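Side-chain contacts in putative NAD dependent dehydrogenase (Micromonospora echinospora, PDB 6NOR), which binds NAD and is probably an NAD-dependent oxidoreductase in the biosynthesis of the antibiotic gentamicin: residues A[54-58]-A[59-63]; A[64-68]-A[69-73]; A[208-211]-A[212-215]. One frame throughout, in Å; residues are numbered along the deposited sequence.

Contact 1 of 3, residues A[54-58]-A[59-63]. With NAD (nicotinamide-adenine-dinucleotide), chain G.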
ATOM      1  N   VAL A  54      13.883  29.978 -29.042  1.00 18.28           N
ATOM      2  CA  VAL A  54      12.803  30.114 -28.094  1.00 18.23           C
ATOM      3  C   VAL A  54      12.000  31.346 -28.506  1.00 22.85           C
ATOM      4  O   VAL A  54      12.557  32.434 -28.634  1.00 26.82           O
ATOM      5  CB  VAL A  54      13.313  30.277 -26.651  1.00 19.50           C
ATOM      6  CG1 VAL A  54      12.161  30.470 -25.697  1.00 18.14           C
ATOM      7  CG2 VAL A  54      14.103  29.076 -26.234  1.00 22.62           C
ATOM      8  N   VAL A  55      10.710  31.159 -28.769  1.00 25.63           N
ATOM      9  CA  VAL A  55       9.790  32.254 -29.068  1.00 18.35           C
ATOM     10  C   VAL A  55       8.895  32.475 -27.869  1.00 24.43           C
ATOM     11  O   VAL A  55       8.304  31.519 -27.369  1.00 27.29           O
ATOM     12  CB  VAL A  55       8.916  31.959 -30.300  1.00 26.24           C
ATOM     13  CG1 VAL A  55       8.027  33.182 -30.643  1.00 19.70           C
ATOM     14  CG2 VAL A  55       9.777  31.576 -31.500  1.00 20.14           C
ATOM     15  N   ASP A  56       8.808  33.711 -27.388  1.00 20.12           N
ATOM     16  CA  ASP A  56       7.942  34.031 -26.247  1.00 21.25           C
ATOM     17  C   ASP A  56       7.567  35.496 -26.296  1.00 26.50           C
ATOM     18  O   ASP A  56       8.384  36.326 -26.666  1.00 31.73           O
ATOM     19  CB  ASP A  56       8.612  33.709 -24.907  1.00 19.51           C
ATOM     20  CG  ASP A  56       7.589  33.442 -23.772  1.00 32.63           C
ATOM     21  OD1 ASP A  56       6.906  34.385 -23.322  1.00 33.37           O
ATOM     22  OD2 ASP A  56       7.475  32.282 -23.316  1.00 32.08           O
ATOM     23  N   ARG A  57       6.329  35.818 -25.936  1.00 24.56           N
ATOM     24  CA  ARG A  57       5.914  37.214 -25.893  1.00 29.05           C
ATOM     25  C   ARG A  57       6.716  37.955 -24.827  1.00 33.48           C
ATOM     26  O   ARG A  57       7.060  39.111 -25.014  1.00 35.32           O
ATOM     27  CB  ARG A  57       4.404  37.348 -25.634  1.00 30.53           C
ATOM     28  CG  ARG A  57       3.942  36.916 -24.250  1.00 34.88           C
ATOM     29  CD  ARG A  57       2.534  37.426 -23.920  1.00 42.11           C
ATOM     30  NE  ARG A  57       2.477  38.884 -23.899  1.00 42.29           N
ATOM     31  CZ  ARG A  57       2.949  39.641 -22.914  1.00 38.51           C
ATOM     32  NH1 ARG A  57       3.520  39.091 -21.851  1.00 35.42           N
ATOM     33  NH2 ARG A  57       2.853  40.957 -22.994  1.00 41.00           N
ATOM     34  N   ASP A  58       7.012  37.283 -23.716  1.00 37.42           N
ATOM     35  CA  ASP A  58       7.813  37.860 -22.631  1.00 37.81           C
ATOM     36  C   ASP A  58       9.296  37.598 -22.876  1.00 33.76           C
ATOM     37  O   ASP A  58       9.766  36.465 -22.737  1.00 32.60           O
ATOM     38  CB  ASP A  58       7.373  37.284 -21.282  1.00 43.31           C
ATOM     39  CG  ASP A  58       8.236  37.761 -20.105  1.00 54.07           C
ATOM     40  OD1 ASP A  58       9.481  37.692 -20.163  1.00 58.46           O
ATOM     41  OD2 ASP A  58       7.657  38.192 -19.088  1.00 59.38           O
ATOM     42  N   GLU A  59      10.034  38.653 -23.208  1.00 35.17           N
ATOM     43  CA  GLU A  59      11.425  38.508 -23.608  1.00 37.79           C
ATOM     44  C   GLU A  59      12.331  38.010 -22.484  1.00 38.10           C
ATOM     45  O   GLU A  59      13.249  37.233 -22.735  1.00 37.81           O
ATOM     46  CB  GLU A  59      11.964  39.827 -24.154  1.00 46.78           C
ATOM     47  CG  GLU A  59      13.352  39.682 -24.739  1.00 55.51           C
ATOM     48  CD  GLU A  59      13.788  40.886 -25.533  1.00 65.08           C
ATOM     49  OE1 GLU A  59      12.933  41.528 -26.187  1.00 69.33           O
ATOM     50  OE2 GLU A  59      14.999  41.183 -25.510  1.00 70.51           O
ATOM     51  N   ARG A  60      12.076  38.441 -21.254  1.00 32.74           N
ATOM     52  CA  ARG A  60      12.871  37.977 -20.125  1.00 37.32           C
ATOM     53  C   ARG A  60      12.752  36.474 -19.943  1.00 35.26           C
ATOM     54  O   ARG A  60      13.754  35.779 -19.768  1.00 34.78           O
ATOM     55  CB  ARG A  60      12.458  38.676 -18.835  1.00 46.90           C
ATOM     56  CG  ARG A  60      13.349  38.336 -17.653  1.00 56.41           C
ATOM     57  CD  ARG A  60      12.563  37.673 -16.529  1.00 65.06           C
ATOM     58  NE  ARG A  60      11.434  38.493 -16.097  1.00 75.38           N
ATOM     59  CZ  ARG A  60      11.535  39.514 -15.248  1.00 82.66           C
ATOM     60  NH1 ARG A  60      12.717  39.844 -14.745  1.00 87.82           N
ATOM     61  NH2 ARG A  60      10.457  40.209 -14.906  1.00 83.05           N
ATOM     62  N   VAL A  61      11.522  35.976 -19.983  1.00 33.32           N
ATOM     63  CA  VAL A  61      11.263  34.545 -19.869  1.00 32.30           C
ATOM     64  C   VAL A  61      11.859  33.782 -21.047  1.00 31.90           C
ATOM     65  O   VAL A  61      12.509  32.754 -20.878  1.00 34.41           O
ATOM     66  CB  VAL A  61       9.753  34.257 -19.779  1.00 29.09           C
ATOM     67  CG1 VAL A  61       9.458  32.790 -20.061  1.00 30.33           C
ATOM     68  CG2 VAL A  61       9.240  34.660 -18.414  1.00 27.42           C
ATOM     69  N   GLY A  62      11.643  34.307 -22.241  1.00 29.72           N
ATOM     70  CA  GLY A  62      12.214  33.725 -23.430  1.00 33.37           C
ATOM     71  C   GLY A  62      13.724  33.688 -23.349  1.00 36.34           C
ATOM     72  O   GLY A  62      14.349  32.680 -23.678  1.00 40.31           O
ATOM     73  N   THR A  63      14.312  34.783 -22.889  1.00 35.08           N
ATOM     74  CA  THR A  63      15.758  34.902 -22.862  1.00 38.72           C
ATOM     75  C   THR A  63      16.359  33.947 -21.847  1.00 38.44           C
ATOM     76  O   THR A  63      17.358  33.285 -22.127  1.00 38.76           O
ATOM     77  CB  THR A  63      16.190  36.344 -22.558  1.00 42.03           C
ATOM     78  OG1 THR A  63      16.012  37.142 -23.735  1.00 48.66           O
ATOM     79  CG2 THR A  63      17.633  36.395 -22.137  1.00 39.72           C
TER
HETATM   80  PA  NAD G 401       2.869  28.859 -18.797  1.00 22.83           P
HETATM   81  O1A NAD G 401       1.939  30.013 -18.353  1.00 25.09           O
HETATM   82  O2A NAD G 401       3.811  28.415 -17.742  1.00 19.78           O
HETATM   83  O5B NAD G 401       3.704  29.322 -20.041  1.00 20.72           O
HETATM   84  C5B NAD G 401       3.026  29.920 -21.132  1.00 20.65           C
HETATM   85  C4B NAD G 401       4.116  30.672 -21.941  1.00 23.14           C
HETATM   86  O4B NAD G 401       3.671  31.021 -23.114  1.00 26.85           O
HETATM   87  C3B NAD G 401       4.456  31.960 -21.226  1.00 26.04           C
HETATM   88  O3B NAD G 401       5.815  32.061 -21.158  1.00 28.71           O
HETATM   89  C2B NAD G 401       3.860  33.070 -22.134  1.00 23.04           C
HETATM   90  O2B NAD G 401       4.691  34.280 -22.003  1.00 24.52           O
HETATM   91  C1B NAD G 401       4.005  32.566 -23.292  1.00 22.62           C
HETATM   92  N9A NAD G 401       3.057  33.066 -24.270  1.00 20.72           N
HETATM   93  C8A NAD G 401       1.781  33.471 -24.116  1.00 18.23           C
HETATM   94  N7A NAD G 401       1.303  33.804 -25.340  1.00 21.37           N
HETATM   95  C5A NAD G 401       2.274  33.609 -26.235  1.00 18.28           C
HETATM   96  C6A NAD G 401       2.330  33.798 -27.584  1.00 19.03           C
HETATM   97  N6A NAD G 401       1.325  34.259 -28.404  1.00 18.45           N
HETATM   98  N1A NAD G 401       3.436  33.506 -28.252  1.00 18.93           N
HETATM   99  C2A NAD G 401       4.529  33.044 -27.597  1.00 18.29           C
HETATM  100  N3A NAD G 401       4.476  32.867 -26.254  1.00 22.33           N
HETATM  101  C4A NAD G 401       3.356  33.141 -25.577  1.00 19.76           C
HETATM  102  O3  NAD G 401       1.954  27.689 -19.247  1.00 34.85           O
HETATM  103  PN  NAD G 401       2.334  26.150 -19.401  1.00 17.82           P
HETATM  104  O1N NAD G 401       3.713  25.902 -19.919  1.00 17.80           O
HETATM  105  O2N NAD G 401       2.114  25.438 -18.077  1.00 20.96           O
HETATM  106  O5D NAD G 401       1.312  25.575 -20.453  1.00 19.87           O
HETATM  107  C5D NAD G 401       1.500  25.784 -21.839  1.00 17.83           C
HETATM  108  C4D NAD G 401       0.787  24.662 -22.621  1.00 17.80           C
HETATM  109  O4D NAD G 401       1.200  23.476 -22.279  1.00 18.71           O
HETATM  110  C3D NAD G 401      -0.738  24.668 -22.302  1.00 21.73           C
HETATM  111  O3D NAD G 401      -1.400  24.426 -23.408  1.00 20.39           O
HETATM  112  C2D NAD G 401      -0.900  23.549 -21.251  1.00 19.41           C
HETATM  113  O2D NAD G 401      -2.292  23.019 -21.301  1.00 21.38           O
HETATM  114  C1D NAD G 401      -0.020  22.660 -21.616  1.00 19.37           C
HETATM  115  N1N NAD G 401       0.464  21.879 -20.517  1.00 23.31           N
HETATM  116  C2N NAD G 401       0.664  20.517 -20.710  1.00 22.28           C
HETATM  117  C3N NAD G 401       1.134  19.705 -19.675  1.00 22.81           C
HETATM  118  C7N NAD G 401       1.306  18.205 -19.965  1.00 26.56           C
HETATM  119  O7N NAD G 401       1.615  17.466 -19.104  1.00 31.44           O
HETATM  120  N7N NAD G 401       1.057  17.717 -21.277  1.00 26.81           N
HETATM  121  C4N NAD G 401       1.404  20.223 -18.429  1.00 18.04           C
HETATM  122  C5N NAD G 401       1.215  21.591 -18.230  1.00 22.35           C
HETATM  123  C6N NAD G 401       0.739  22.418 -19.283  1.00 24.26           C
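Strand 49-55 turns into helix 59-69 at Asp58, whose carbonyl oxygen accepts the amide of Gly62 to close the first helical turn (Gly62 N to Asp58 O 2.9 Å). This is the second strand-to-helix turn of the NAD-binding Rossmann fold, and its two aspartates do different work. Asp58 is the N-cap: its CG lies anti to the backbone N (chi1 176°), which swings OD1 over the helix start, and Val61 N donates to OD1 at 2.7 Å along a nearly straight line. The amide comes from above the carboxylate plane, 36° out of it. Val61 lies across the cap at about a right angle, with CG2 beside the Asp58 carboxylate. Asp56, at the strand's end, has both oxygens doubly engaged. Asp56 OD1 closes an Asx turn by taking Asp58 N through its anti lone pair at 2.9 Å, and it also receives NAD O2B at 2.6 Å. Asp56 OD2 accepts NAD O3B at 2.7 Å as well as the amide of Gly32. An acidic side chain gripping both adenosine ribose hydroxyls is the classic NAD-binding arrangement of this fold, and would probably disfavour a 2'-phosphate there. Gly62 packs against the Asp56 methylene, its CA 3.9 Å from Asp56 CB; a side chain there would be tight. Arg57 turns away from the helix and lays its aliphatic part along the nucleoside, CG near O2B and CD near the adenine. On the ribose's other hydroxyl, Val61 CG1 sits 3.9 Å from NAD O3B.

Contact 2 of 3, residues A[64-68]-A[69-73]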
ATOM      1  N   ASP A  64      15.728  33.847 -20.685  1.00 38.81           N
ATOM      2  CA  ASP A  64      16.186  32.937 -19.639  1.00 45.80           C
ATOM      3  C   ASP A  64      16.210  31.486 -20.117  1.00 43.67           C
ATOM      4  O   ASP A  64      17.154  30.753 -19.840  1.00 51.92           O
ATOM      5  CB  ASP A  64      15.304  33.067 -18.395  1.00 54.58           C
ATOM      6  CG  ASP A  64      15.483  34.413 -17.681  1.00 65.41           C
ATOM      7  OD1 ASP A  64      16.203  35.294 -18.213  1.00 72.01           O
ATOM      8  OD2 ASP A  64      14.894  34.597 -16.591  1.00 68.66           O
ATOM      9  N   LEU A  65      15.184  31.073 -20.849  1.00 35.66           N
ATOM     10  CA  LEU A  65      15.170  29.722 -21.381  1.00 31.47           C
ATOM     11  C   LEU A  65      16.241  29.538 -22.456  1.00 31.12           C
ATOM     12  O   LEU A  65      16.998  28.574 -22.420  1.00 35.65           O
ATOM     13  CB  LEU A  65      13.782  29.364 -21.936  1.00 30.27           C
ATOM     14  CG  LEU A  65      13.602  27.886 -22.308  1.00 29.44           C
ATOM     15  CD1 LEU A  65      13.874  26.962 -21.110  1.00 30.02           C
ATOM     16  CD2 LEU A  65      12.232  27.603 -22.909  1.00 23.27           C
ATOM     17  N   ALA A  66      16.317  30.468 -23.397  1.00 28.37           N
ATOM     18  CA  ALA A  66      17.296  30.387 -24.483  1.00 25.53           C
ATOM     19  C   ALA A  66      18.760  30.328 -24.020  1.00 28.63           C
ATOM     20  O   ALA A  66      19.545  29.570 -24.570  1.00 30.36           O
ATOM     21  CB  ALA A  66      17.104  31.550 -25.437  1.00 20.93           C
ATOM     22  N   THR A  67      19.145  31.124 -23.029  1.00 31.38           N
ATOM     23  CA  THR A  67      20.553  31.119 -22.629  1.00 35.96           C
ATOM     24  C   THR A  67      20.892  29.815 -21.927  1.00 37.82           C
ATOM     25  O   THR A  67      22.020  29.356 -21.946  1.00 41.36           O
ATOM     26  CB  THR A  67      20.917  32.284 -21.708  1.00 41.45           C
ATOM     27  OG1 THR A  67      20.328  32.077 -20.421  1.00 45.83           O
ATOM     28  CG2 THR A  67      20.442  33.610 -22.293  1.00 41.65           C
ATOM     29  N   ARG A  68      19.890  29.215 -21.317  1.00 37.97           N
ATOM     30  CA  ARG A  68      20.058  27.955 -20.627  1.00 39.52           C
ATOM     31  C   ARG A  68      20.422  26.841 -21.612  1.00 36.92           C
ATOM     32  O   ARG A  68      21.154  25.914 -21.273  1.00 38.72           O
ATOM     33  CB  ARG A  68      18.773  27.636 -19.866  1.00 46.79           C
ATOM     34  CG  ARG A  68      18.838  26.521 -18.866  1.00 52.38           C
ATOM     35  CD  ARG A  68      17.429  26.304 -18.321  1.00 58.97           C
ATOM     36  NE  ARG A  68      17.294  25.098 -17.512  1.00 63.80           N
ATOM     37  CZ  ARG A  68      16.125  24.568 -17.168  1.00 63.59           C
ATOM     38  NH1 ARG A  68      16.084  23.470 -16.420  1.00 62.59           N
ATOM     39  NH2 ARG A  68      14.998  25.142 -17.574  1.00 63.02           N
ATOM     40  N   PHE A  69      19.935  26.946 -22.844  1.00 32.88           N
ATOM     41  CA  PHE A  69      20.223  25.930 -23.848  1.00 32.64           C
ATOM     42  C   PHE A  69      20.981  26.461 -25.056  1.00 35.41           C
ATOM     43  O   PHE A  69      21.157  25.755 -26.040  1.00 36.09           O
ATOM     44  CB  PHE A  69      18.928  25.267 -24.298  1.00 30.90           C
ATOM     45  CG  PHE A  69      18.208  24.577 -23.181  1.00 34.22           C
ATOM     46  CD1 PHE A  69      18.609  23.325 -22.754  1.00 30.13           C
ATOM     47  CD2 PHE A  69      17.161  25.193 -22.534  1.00 34.36           C
ATOM     48  CE1 PHE A  69      17.963  22.696 -21.709  1.00 29.55           C
ATOM     49  CE2 PHE A  69      16.520  24.569 -21.492  1.00 34.15           C
ATOM     50  CZ  PHE A  69      16.922  23.320 -21.086  1.00 31.27           C
ATOM     51  N   GLY A  70      21.444  27.701 -24.964  1.00 36.18           N
ATOM     52  CA  GLY A  70      22.226  28.290 -26.029  1.00 39.77           C
ATOM     53  C   GLY A  70      21.437  28.524 -27.301  1.00 42.91           C
ATOM     54  O   GLY A  70      21.992  28.476 -28.392  1.00 47.92           O
ATOM     55  N   ALA A  71      20.143  28.780 -27.163  1.00 34.56           N
ATOM     56  CA  ALA A  71      19.307  29.094 -28.310  1.00 29.57           C
ATOM     57  C   ALA A  71      19.281  30.586 -28.550  1.00 26.57           C
ATOM     58  O   ALA A  71      19.766  31.349 -27.731  1.00 28.53           O
ATOM     59  CB  ALA A  71      17.897  28.563 -28.096  1.00 26.70           C
ATOM     60  N   ARG A  72      18.717  31.005 -29.677  1.00 27.89           N
ATOM     61  CA  ARG A  72      18.364  32.419 -29.868  1.00 28.13           C
ATOM     62  C   ARG A  72      16.967  32.712 -29.321  1.00 32.52           C
ATOM     63  O   ARG A  72      16.123  31.827 -29.241  1.00 38.24           O
ATOM     64  CB  ARG A  72      18.444  32.798 -31.346  1.00 23.59           C
ATOM     65  CG  ARG A  72      19.884  32.724 -31.862  1.00 28.29           C
ATOM     66  CD  ARG A  72      19.991  33.007 -33.334  1.00 27.19           C
ATOM     67  NE  ARG A  72      19.733  34.408 -33.631  1.00 30.09           N
ATOM     68  CZ  ARG A  72      19.677  34.890 -34.865  1.00 29.91           C
ATOM     69  NH1 ARG A  72      19.439  36.174 -35.074  1.00 23.01           N
ATOM     70  NH2 ARG A  72      19.873  34.073 -35.886  1.00 33.44           N
ATOM     71  N   VAL A  73      16.724  33.956 -28.946  1.00 28.88           N
ATOM     72  CA  VAL A  73      15.432  34.314 -28.401  1.00 28.89           C
ATOM     73  C   VAL A  73      14.764  35.362 -29.277  1.00 30.67           C
ATOM     74  O   VAL A  73      15.429  36.238 -29.813  1.00 27.81           O
ATOM     75  CB  VAL A  73      15.564  34.823 -26.958  1.00 28.03           C
ATOM     76  CG1 VAL A  73      16.665  35.851 -26.855  1.00 29.06           C
ATOM     77  CG2 VAL A  73      14.248  35.376 -26.453  1.00 29.67           C
TER
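Ala66 O receives two amides, Ala71 N and Phe69 N, as helix 59-69 ends and the chain turns into strand 72-74 of the Rossmann beta-alpha-beta unit. They arrive from opposite faces of the carbonyl plane: Ala71 N at 2.8 Å is only moderately tilted, while Phe69 N stands well above the plane. Gly70, with positive phi, makes the turn between them. Beyond it the Ala66 methyl meets the incoming strand, its CB 3.9 Å from Val73 CB. Phe69 CG stays beside the backbone N (chi1 -61°), which folds the ring back along the last turn. Its edge takes Leu65 CD1 in plane, 3.6 Å from Phe69 CE2. Arg68 runs extended alongside, pointing the same way, with its CG over one ring face and the guanidinium turned 40° from the ring plane. Ala40 and Thr44 of helix 34-44 and Leu51 of strand 49-55 also touch the Phe69 side chain. Replacing Phe69 with an alanine would probably open a gap between the two helices and the sheet, leaving the Arg68 chain freer to turn. At the ring's far end, Phe69 CZ lies 4.0 Å from Arg68 NE.

Contact 3 of 3, residues A[208-211]-A[212-215]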
ATOM      1  N   TRP A 208      -7.817   4.756 -24.758  1.00 17.55           N
ATOM      2  CA  TRP A 208      -6.635   3.985 -25.074  1.00 18.28           C
ATOM      3  C   TRP A 208      -6.598   2.687 -24.312  1.00 18.31           C
ATOM      4  O   TRP A 208      -6.344   1.640 -24.890  1.00 22.29           O
ATOM      5  CB  TRP A 208      -5.407   4.820 -24.766  1.00 20.91           C
ATOM      6  CG  TRP A 208      -4.095   4.131 -24.900  1.00 29.68           C
ATOM      7  CD1 TRP A 208      -3.577   3.536 -26.025  1.00 18.47           C
ATOM      8  CD2 TRP A 208      -3.090   4.023 -23.888  1.00 22.43           C
ATOM      9  NE1 TRP A 208      -2.321   3.055 -25.758  1.00 17.42           N
ATOM     10  CE2 TRP A 208      -1.997   3.347 -24.457  1.00 20.61           C
ATOM     11  CE3 TRP A 208      -3.013   4.430 -22.552  1.00 22.11           C
ATOM     12  CZ2 TRP A 208      -0.842   3.065 -23.736  1.00 17.40           C
ATOM     13  CZ3 TRP A 208      -1.859   4.150 -21.836  1.00 17.44           C
ATOM     14  CH2 TRP A 208      -0.796   3.471 -22.427  1.00 18.47           C
ATOM     15  N   MET A 209      -6.879   2.748 -23.019  1.00 17.55           N
ATOM     16  CA  MET A 209      -6.864   1.529 -22.213  1.00 22.44           C
ATOM     17  C   MET A 209      -7.858   0.516 -22.767  1.00 23.77           C
ATOM     18  O   MET A 209      -7.638  -0.672 -22.654  1.00 19.17           O
ATOM     19  CB  MET A 209      -7.163   1.835 -20.748  1.00 17.61           C
ATOM     20  CG  MET A 209      -5.995   2.499 -20.027  1.00 21.38           C
ATOM     21  SD  MET A 209      -4.507   1.467 -19.911  1.00 17.55           S
ATOM     22  CE  MET A 209      -3.407   2.634 -19.159  1.00 40.21           C
ATOM     23  N   LEU A 210      -8.920   0.989 -23.417  1.00 25.48           N
ATOM     24  CA  LEU A 210      -9.925   0.070 -23.954  1.00 24.67           C
ATOM     25  C   LEU A 210      -9.676  -0.401 -25.382  1.00 24.99           C
ATOM     26  O   LEU A 210     -10.439  -1.211 -25.901  1.00 26.41           O
ATOM     27  CB  LEU A 210     -11.310   0.699 -23.894  1.00 23.62           C
ATOM     28  CG  LEU A 210     -11.981   0.773 -22.531  1.00 26.26           C
ATOM     29  CD1 LEU A 210     -13.452   1.044 -22.711  1.00 33.29           C
ATOM     30  CD2 LEU A 210     -11.759  -0.490 -21.763  1.00 24.06           C
ATOM     31  N   GLY A 211      -8.633   0.113 -26.020  1.00 25.20           N
ATOM     32  CA  GLY A 211      -8.341  -0.241 -27.398  1.00 22.90           C
ATOM     33  C   GLY A 211      -8.993   0.716 -28.373  1.00 28.16           C
ATOM     34  O   GLY A 211      -9.382   0.329 -29.467  1.00 31.08           O
ATOM     35  N   LYS A 212      -9.101   1.973 -27.953  1.00 28.72           N
ATOM     36  CA  LYS A 212      -9.701   3.061 -28.726  1.00 25.23           C
ATOM     37  C   LYS A 212     -10.991   2.710 -29.474  1.00 26.70           C
ATOM     38  O   LYS A 212     -11.046   2.825 -30.693  1.00 29.00           O
ATOM     39  CB  LYS A 212      -8.677   3.605 -29.718  1.00 17.51           C
ATOM     40  CG  LYS A 212      -7.460   4.184 -29.058  1.00 17.50           C
ATOM     41  CD  LYS A 212      -6.388   4.516 -30.070  1.00 17.48           C
ATOM     42  CE  LYS A 212      -5.238   5.232 -29.391  1.00 18.89           C
ATOM     43  NZ  LYS A 212      -4.177   5.649 -30.341  1.00 19.84           N
ATOM     44  N   PRO A 213     -12.031   2.278 -28.745  1.00 25.41           N
ATOM     45  CA  PRO A 213     -13.333   2.080 -29.378  1.00 23.17           C
ATOM     46  C   PRO A 213     -14.122   3.380 -29.493  1.00 28.54           C
ATOM     47  O   PRO A 213     -13.789   4.356 -28.816  1.00 28.66           O
ATOM     48  CB  PRO A 213     -14.031   1.107 -28.423  1.00 17.65           C
ATOM     49  CG  PRO A 213     -13.475   1.434 -27.100  1.00 20.79           C
ATOM     50  CD  PRO A 213     -12.032   1.778 -27.351  1.00 24.71           C
ATOM     51  N   ALA A 214     -15.150   3.383 -30.341  1.00 28.10           N
ATOM     52  CA  ALA A 214     -16.009   4.545 -30.529  1.00 22.81           C
ATOM     53  C   ALA A 214     -16.765   4.896 -29.258  1.00 22.59           C
ATOM     54  O   ALA A 214     -17.181   4.017 -28.518  1.00 26.14           O
ATOM     55  CB  ALA A 214     -16.996   4.296 -31.653  1.00 26.64           C
ATOM     56  N   ILE A 215     -16.937   6.186 -29.015  1.00 22.26           N
ATOM     57  CA  ILE A 215     -17.734   6.657 -27.903  1.00 22.36           C
ATOM     58  C   ILE A 215     -19.167   6.925 -28.345  1.00 27.62           C
ATOM     59  O   ILE A 215     -19.399   7.691 -29.260  1.00 34.95           O
ATOM     60  CB  ILE A 215     -17.130   7.923 -27.311  1.00 22.36           C
ATOM     61  CG1 ILE A 215     -15.776   7.579 -26.698  1.00 22.60           C
ATOM     62  CG2 ILE A 215     -18.098   8.573 -26.321  1.00 22.55           C
ATOM     63  CD1 ILE A 215     -15.099   8.705 -25.995  1.00 23.01           C
TER
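Lys212 NZ, carried past the indole of Trp208, is gripped by two groups from further along the chain: a salt bridge to Asp336 OD1 and a hydrogen bond with His332 ND1. The lysine reaches them with a fully extended chain beyond CG, and chi1 of -62° starts that chain back along the end of helix 199-209. Its methylenes therefore lie against the last turn: CG is 4.1 Å from Trp208 CA, and further out Lys212 CE comes within 4.1 Å of Trp208 CD1. The two side chains cross obliquely, and the approach to the indole is likewise slanted. Trp208 itself is buried, its rings stacked on His155 and meeting His332 edge-to-face. His332 thus touches both partners, joining the lysine's polar end to the tryptophan's aromatic surroundings, and the nearby Asp336 carboxylate would be expected to stabilise the ammonium charge. The backbone beneath is a Schellman motif, closing the helix in the GFO/IDH/MocA C-terminal domain. Gly211 has positive phi (92°), and Gly211 N donates to Trp208 O at 3.0 Å, one of the motif's two bonds back into the final turn. A beta carbon at Gly211 would press on the carbonyl oxygen of Leu210. Lys212 keeps phi positive too, so the chain swings out of the helix before Pro213 leads it toward strand 215-223. Pro213 folds its ring back on the turn, with CD 3.7 Å from Leu210 CB and CG only slightly farther from the same carbon. Both Leu210 and Pro213 rest on Phe241 of strand 234-241, and Leu210 also reaches Val167 and Val170 on strand 167-175. Pro213 CD is closer still to the backbone, lying 3.4 Å from Gly211 C.

How the contacts relate
Contacts 1 and 2 cover the two ends of helix 59-69 and flank it with neighbouring strands 49-55 and 72-74 of the parallel sheet. They touch directly, Val54 N probably bonding to Arg72 O at 2.9 Å and Thr63 and Gly62 packing on Val73. Both are partly buried, yet contact 1 is polar, with the helix capped and the cofactor held from the end of the strand, whereas the helix end combines backbone bonds with aromatic and aliphatic packing. Contact 3 stands apart, its nearest atoms about 27 Å from contact 2 and about 29 Å from contact 1, on the opposite side of the chain's centre. A surface contact in the C-terminal domain, it ends another helix, with an ion-paired lysine lying over it.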